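Local structure of aminotransferase, class III (Thermomicrobium roseum, 6IO1) at residues I422-P427 and E440-A445; L35-V38 and W44-D47. The protein acts as a thermostable (S)-enantioselective omega-transaminase, probably moving amino groups between substrates through its pyridoxal phosphate cofactor, here bound in the aminated pyridoxamine form. All blocks are in the same frame, centred on the assembly; numbering follows the deposited sequence.

Interaction 1: residues I422-P427 and E440-A445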
loop_
_atom_site.group_PDB
_atom_site.type_symbol
_atom_site.label_atom_id
_atom_site.label_comp_id
_atom_site.label_asym_id
_atom_site.label_seq_id
_atom_site.Cartn_x
_atom_site.Cartn_y
_atom_site.Cartn_z
ATOM N N ILE B 422 -8.127 23.604 13.153
ATOM C CA ILE B 422 -7.078 23.711 12.142
ATOM C C ILE B 422 -5.865 22.903 12.586
ATOM O O ILE B 422 -5.413 23.024 13.729
ATOM C CB ILE B 422 -6.693 25.181 11.884
ATOM C CG1 ILE B 422 -7.883 25.947 11.303
ATOM C CG2 ILE B 422 -5.497 25.268 10.952
ATOM C CD1 ILE B 422 -7.598 27.406 11.025
ATOM N N VAL B 423 -5.368 22.054 11.681
ATOM C CA VAL B 423 -4.183 21.189 11.964
ATOM C C VAL B 423 -3.051 21.621 11.028
ATOM O O VAL B 423 -3.291 21.696 9.808
ATOM C CB VAL B 423 -4.524 19.697 11.781
ATOM C CG1 VAL B 423 -3.343 18.805 12.130
ATOM C CG2 VAL B 423 -5.753 19.298 12.584
ATOM N N MET B 424 -1.864 21.880 11.585
ATOM C CA MET B 424 -0.711 22.334 10.763
ATOM C C MET B 424 0.477 21.378 10.921
ATOM O O MET B 424 0.853 21.078 12.071
ATOM C CB MET B 424 -0.279 23.741 11.186
ATOM C CG MET B 424 -1.296 24.812 10.844
ATOM S SD MET B 424 -1.092 26.303 11.850
ATOM C CE MET B 424 -1.712 25.720 13.427
ATOM N N ALA B 425 1.042 20.939 9.792
ATOM C CA ALA B 425 2.228 20.080 9.767
ATOM C C ALA B 425 3.169 20.576 8.676
ATOM O O ALA B 425 3.363 19.913 7.653
ATOM C CB ALA B 425 1.839 18.618 9.538
ATOM N N PRO B 426 3.800 21.756 8.864
ATOM C CA PRO B 426 4.669 22.360 7.844
ATOM C C PRO B 426 6.002 21.634 7.606
ATOM O O PRO B 426 6.417 20.867 8.455
ATOM C CB PRO B 426 4.935 23.770 8.392
ATOM C CG PRO B 426 4.806 23.610 9.889
ATOM C CD PRO B 426 3.711 22.579 10.073
ATOM N N PRO B 427 6.670 21.858 6.449
ATOM C CA PRO B 427 7.952 21.212 6.141
ATOM C C PRO B 427 8.999 21.592 7.198
ATOM O O PRO B 427 9.025 22.733 7.624
ATOM C CB PRO B 427 8.345 21.804 4.780
ATOM C CG PRO B 427 7.032 22.252 4.179
ATOM C CD PRO B 427 6.216 22.729 5.362
ATOM N N GLU B 440 -0.212 34.329 10.465
ATOM C CA GLU B 440 -1.098 35.458 10.064
ATOM C C GLU B 440 -2.250 34.927 9.206
ATOM O O GLU B 440 -3.402 35.341 9.445
ATOM C CB GLU B 440 -0.292 36.508 9.297
ATOM C CG GLU B 440 0.741 37.218 10.151
ATOM C CD GLU B 440 0.165 38.055 11.281
ATOM O OE1 GLU B 440 -1.074 38.171 11.357
ATOM O OE2 GLU B 440 0.957 38.590 12.081
ATOM N N GLY B 441 -1.949 34.023 8.274
ATOM C CA GLY B 441 -2.986 33.434 7.436
ATOM C C GLY B 441 -4.017 32.691 8.268
ATOM O O GLY B 441 -5.223 32.852 8.060
ATOM N N VAL B 442 -3.559 31.875 9.228
ATOM C CA VAL B 442 -4.492 31.113 10.056
ATOM C C VAL B 442 -5.369 32.050 10.880
ATOM O O VAL B 442 -6.591 31.864 10.965
ATOM C CB VAL B 442 -3.720 30.125 10.950
ATOM C CG1 VAL B 442 -4.625 29.578 12.055
ATOM C CG2 VAL B 442 -3.151 28.989 10.115
ATOM N N ALA B 443 -4.762 33.070 11.495
ATOM C CA ALA B 443 -5.529 34.010 12.311
ATOM C C ALA B 443 -6.572 34.741 11.473
ATOM O O ALA B 443 -7.732 34.882 11.882
ATOM C CB ALA B 443 -4.586 35.005 12.984
ATOM N N ALA B 444 -6.155 35.185 10.284
ATOM C CA ALA B 444 -7.055 35.905 9.354
ATOM C C ALA B 444 -8.198 34.981 8.916
ATOM O O ALA B 444 -9.356 35.445 8.894
ATOM C CB ALA B 444 -6.263 36.395 8.166
ATOM N N ALA B 445 -7.887 33.713 8.621
ATOM C CA ALA B 445 -8.913 32.738 8.178
ATOM C C ALA B 445 -9.940 32.531 9.297
ATOM O O ALA B 445 -11.149 32.523 8.998
ATOM C CB ALA B 445 -8.245 31.440 7.800
#
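Val442 presents both of its methyls to strand 421-424, one to Ile422 and one to Met424, and these two apolar meetings make up the direct contact. Between Ile422 and Val442 the approach is tip to tip: Ile422 CD1 lies 3.8 Å from Val442 CG1. Ile422 reaches this far because its chain is fully extended (chi2 180°), which sends CD1 straight out from the sheet toward the helix. The second meeting involves sulfur. Met424 SD lies 3.8 Å from Val442 CG2, and the two side chains pass each other at a slant. A bend at chi3 (-73°) turns the terminal CE away from the line of the chain, so SD rather than the end methyl is nearest to the valine. Ile422 and Met424 are two residues apart on the strand and point their side chains to the same face, while Val423 between them faces the other way, onto Phe57. Val442 thus sits over a pair of alternate strand residues, with its CA 8.1 Å from that of Ile422.

Polar bonding lies within and beyond the two elements. Ala444 N and Ala445 N bond to the carbonyls of Glu440 and Gly441 as in any alpha-helix, and the strand bonds through its backbone to Val382, Leu380 and Arg416 of the strands beside it. Val415 and Ile413 of strand 413-418 and Leu404 of helix 400-410 enlarge the apolar layer.

The arrangement is helix-on-sheet packing, in which the C-terminal helix 432-450 lies against the mixed sheet built from the chain's first and last strands. With only methyls and a thioether sulfur meeting in a buried place, the contact rests on shape and the hydrophobic effect, not on directional bonds.

Interaction 2: residues L35-V38 and W44-D47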
loop_
_atom_site.group_PDB
_atom_site.type_symbol
_atom_site.label_atom_id
_atom_site.label_comp_id
_atom_site.label_asym_id
_atom_site.label_seq_id
_atom_site.Cartn_x
_atom_site.Cartn_y
_atom_site.Cartn_z
ATOM N N LEU B 35 -8.814 21.773 -6.123
ATOM C CA LEU B 35 -7.709 22.724 -6.105
ATOM C C LEU B 35 -6.504 22.009 -6.704
ATOM O O LEU B 35 -5.944 21.098 -6.086
ATOM C CB LEU B 35 -7.421 23.217 -4.688
ATOM C CG LEU B 35 -6.210 24.139 -4.528
ATOM C CD1 LEU B 35 -6.304 25.324 -5.479
ATOM C CD2 LEU B 35 -6.077 24.615 -3.089
ATOM N N VAL B 36 -6.106 22.422 -7.902
ATOM C CA VAL B 36 -5.089 21.724 -8.680
ATOM C C VAL B 36 -3.747 22.392 -8.416
ATOM O O VAL B 36 -3.526 23.536 -8.820
ATOM C CB VAL B 36 -5.426 21.729 -10.176
ATOM C CG1 VAL B 36 -4.382 20.946 -10.957
ATOM C CG2 VAL B 36 -6.818 21.160 -10.410
ATOM N N LEU B 37 -2.845 21.671 -7.756
ATOM C CA LEU B 37 -1.503 22.158 -7.465
ATOM C C LEU B 37 -0.541 21.602 -8.507
ATOM O O LEU B 37 -0.558 20.401 -8.796
ATOM C CB LEU B 37 -1.067 21.748 -6.059
ATOM C CG LEU B 37 -1.980 22.223 -4.927
ATOM C CD1 LEU B 37 -1.434 21.790 -3.577
ATOM C CD2 LEU B 37 -2.156 23.732 -4.981
ATOM N N VAL B 38 0.294 22.475 -9.067
ATOM C CA VAL B 38 1.113 22.124 -10.222
ATOM C C VAL B 38 2.605 22.294 -9.985
ATOM O O VAL B 38 3.400 21.773 -10.782
ATOM C CB VAL B 38 0.692 22.932 -11.470
ATOM C CG1 VAL B 38 -0.814 22.876 -11.663
ATOM C CG2 VAL B 38 1.162 24.374 -11.350
ATOM N N TRP B 44 6.432 26.299 -0.426
ATOM C CA TRP B 44 5.489 26.976 -1.303
ATOM C C TRP B 44 4.995 26.037 -2.393
ATOM O O TRP B 44 5.750 25.200 -2.895
ATOM C CB TRP B 44 6.132 28.208 -1.945
ATOM C CG TRP B 44 6.682 29.172 -0.950
ATOM C CD1 TRP B 44 7.994 29.369 -0.635
ATOM C CD2 TRP B 44 5.931 30.071 -0.129
ATOM N NE1 TRP B 44 8.107 30.340 0.331
ATOM C CE2 TRP B 44 6.854 30.786 0.659
ATOM C CE3 TRP B 44 4.568 30.342 0.016
ATOM C CZ2 TRP B 44 6.457 31.755 1.577
ATOM C CZ3 TRP B 44 4.176 31.302 0.927
ATOM C CH2 TRP B 44 5.117 31.997 1.697
ATOM N N VAL B 45 3.723 26.200 -2.760
ATOM C CA VAL B 45 3.117 25.497 -3.881
ATOM C C VAL B 45 2.308 26.508 -4.681
ATOM O O VAL B 45 1.946 27.577 -4.188
ATOM C CB VAL B 45 2.219 24.318 -3.439
ATOM C CG1 VAL B 45 3.059 23.202 -2.832
ATOM C CG2 VAL B 45 1.163 24.794 -2.455
ATOM N N TRP B 46 2.071 26.186 -5.945
ATOM C CA TRP B 46 1.295 27.049 -6.827
ATOM C C TRP B 46 0.176 26.245 -7.468
ATOM O O TRP B 46 0.375 25.087 -7.846
ATOM C CB TRP B 46 2.178 27.683 -7.907
ATOM C CG TRP B 46 3.093 28.753 -7.387
ATOM C CD1 TRP B 46 2.883 30.101 -7.425
ATOM C CD2 TRP B 46 4.363 28.562 -6.753
ATOM N NE1 TRP B 46 3.945 30.761 -6.853
ATOM C CE2 TRP B 46 4.867 29.838 -6.432
ATOM C CE3 TRP B 46 5.124 27.435 -6.425
ATOM C CZ2 TRP B 46 6.095 30.019 -5.799
ATOM C CZ3 TRP B 46 6.343 27.617 -5.796
ATOM C CH2 TRP B 46 6.817 28.899 -5.491
ATOM N N ASP B 47 -1.000 26.856 -7.592
ATOM C CA ASP B 47 -2.113 26.162 -8.216
ATOM C C ASP B 47 -2.091 26.384 -9.729
ATOM O O ASP B 47 -1.229 27.079 -10.271
ATOM C CB ASP B 47 -3.447 26.573 -7.579
ATOM C CG ASP B 47 -3.847 28.019 -7.863
ATOM O OD1 ASP B 47 -3.234 28.693 -8.717
ATOM O OD2 ASP B 47 -4.808 28.485 -7.215
#
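Leu37 and Asp47 face each other as the antiparallel non-hydrogen-bonded pair of a beta hairpin, formed by strands 35-41 and 44-47, with their CA atoms 4.1 Å apart. Next to this pair Val38 N donates to Trp46 O at 2.9 Å, in an almost straight bond (175° at the hydrogen) that meets the carbonyl nearly head-on. The same oxygen takes a longer CA-H contact from Leu37 CA at 3.5 Å. From the pair itself, Asp47 CA comes to 3.0 Å from Val36 O, though this contact is strongly bent at its hydrogen. The short segments run at 121° to each other, far from strict antiparallel, and the side chains of the pair diverge.

On one face Leu37 slants across Val45, with CD1 4.1 Å from Val45 CG2. Both residues rest on Ile414, which joins the hairpin to the inner part of its sheet. Leu35 crosses Asp47 at about a right angle and lays CD1 3.8 Å from Asp47 CB, against the aliphatic base of the acid. Val38 CG2 lies 3.7 Å from Trp46 O, above the plane of that carbonyl, beside the bond from its own N.

Farther out, strand 35-41 is the sheet's outermost strand within the chain, but Leu35 and Val36 pair in a parallel ladder with a strand of the second subunit, so the sheet continues across the dimer interface. Val86 of that subunit packs on Leu37 and Pro95 of that subunit on Val38. With chi1 at 68°, Asp47 CG sits between the backbone N and the carbonyl carbon, and groups that follow the hairpin hold the carboxylate: OD1 accepts from Lys51 N, and OD2 is hydrogen-bonded to Tyr53 OH.

How the interactions relate
Interactions 1 and 2 belong to one mixed sheet, with centres about 17 Å and nearest atoms about 6 Å apart, and do not touch. Interaction 1 joins an inner strand to the helix on the sheet's face, whereas interaction 2 joins neighbouring strands at the sheet's edge within this chain. Both are largely buried, yet no other subunit touches the segments of interaction 1, whereas residues 35-38 of interaction 2 meet the second subunit. The chemistry follows: side chains alone in the first, backbone pairing with apolar flanks in the second. Helix 432-450 comes near both: Trp44, in a segment of interaction 2 but not in its contact, packs on Val437.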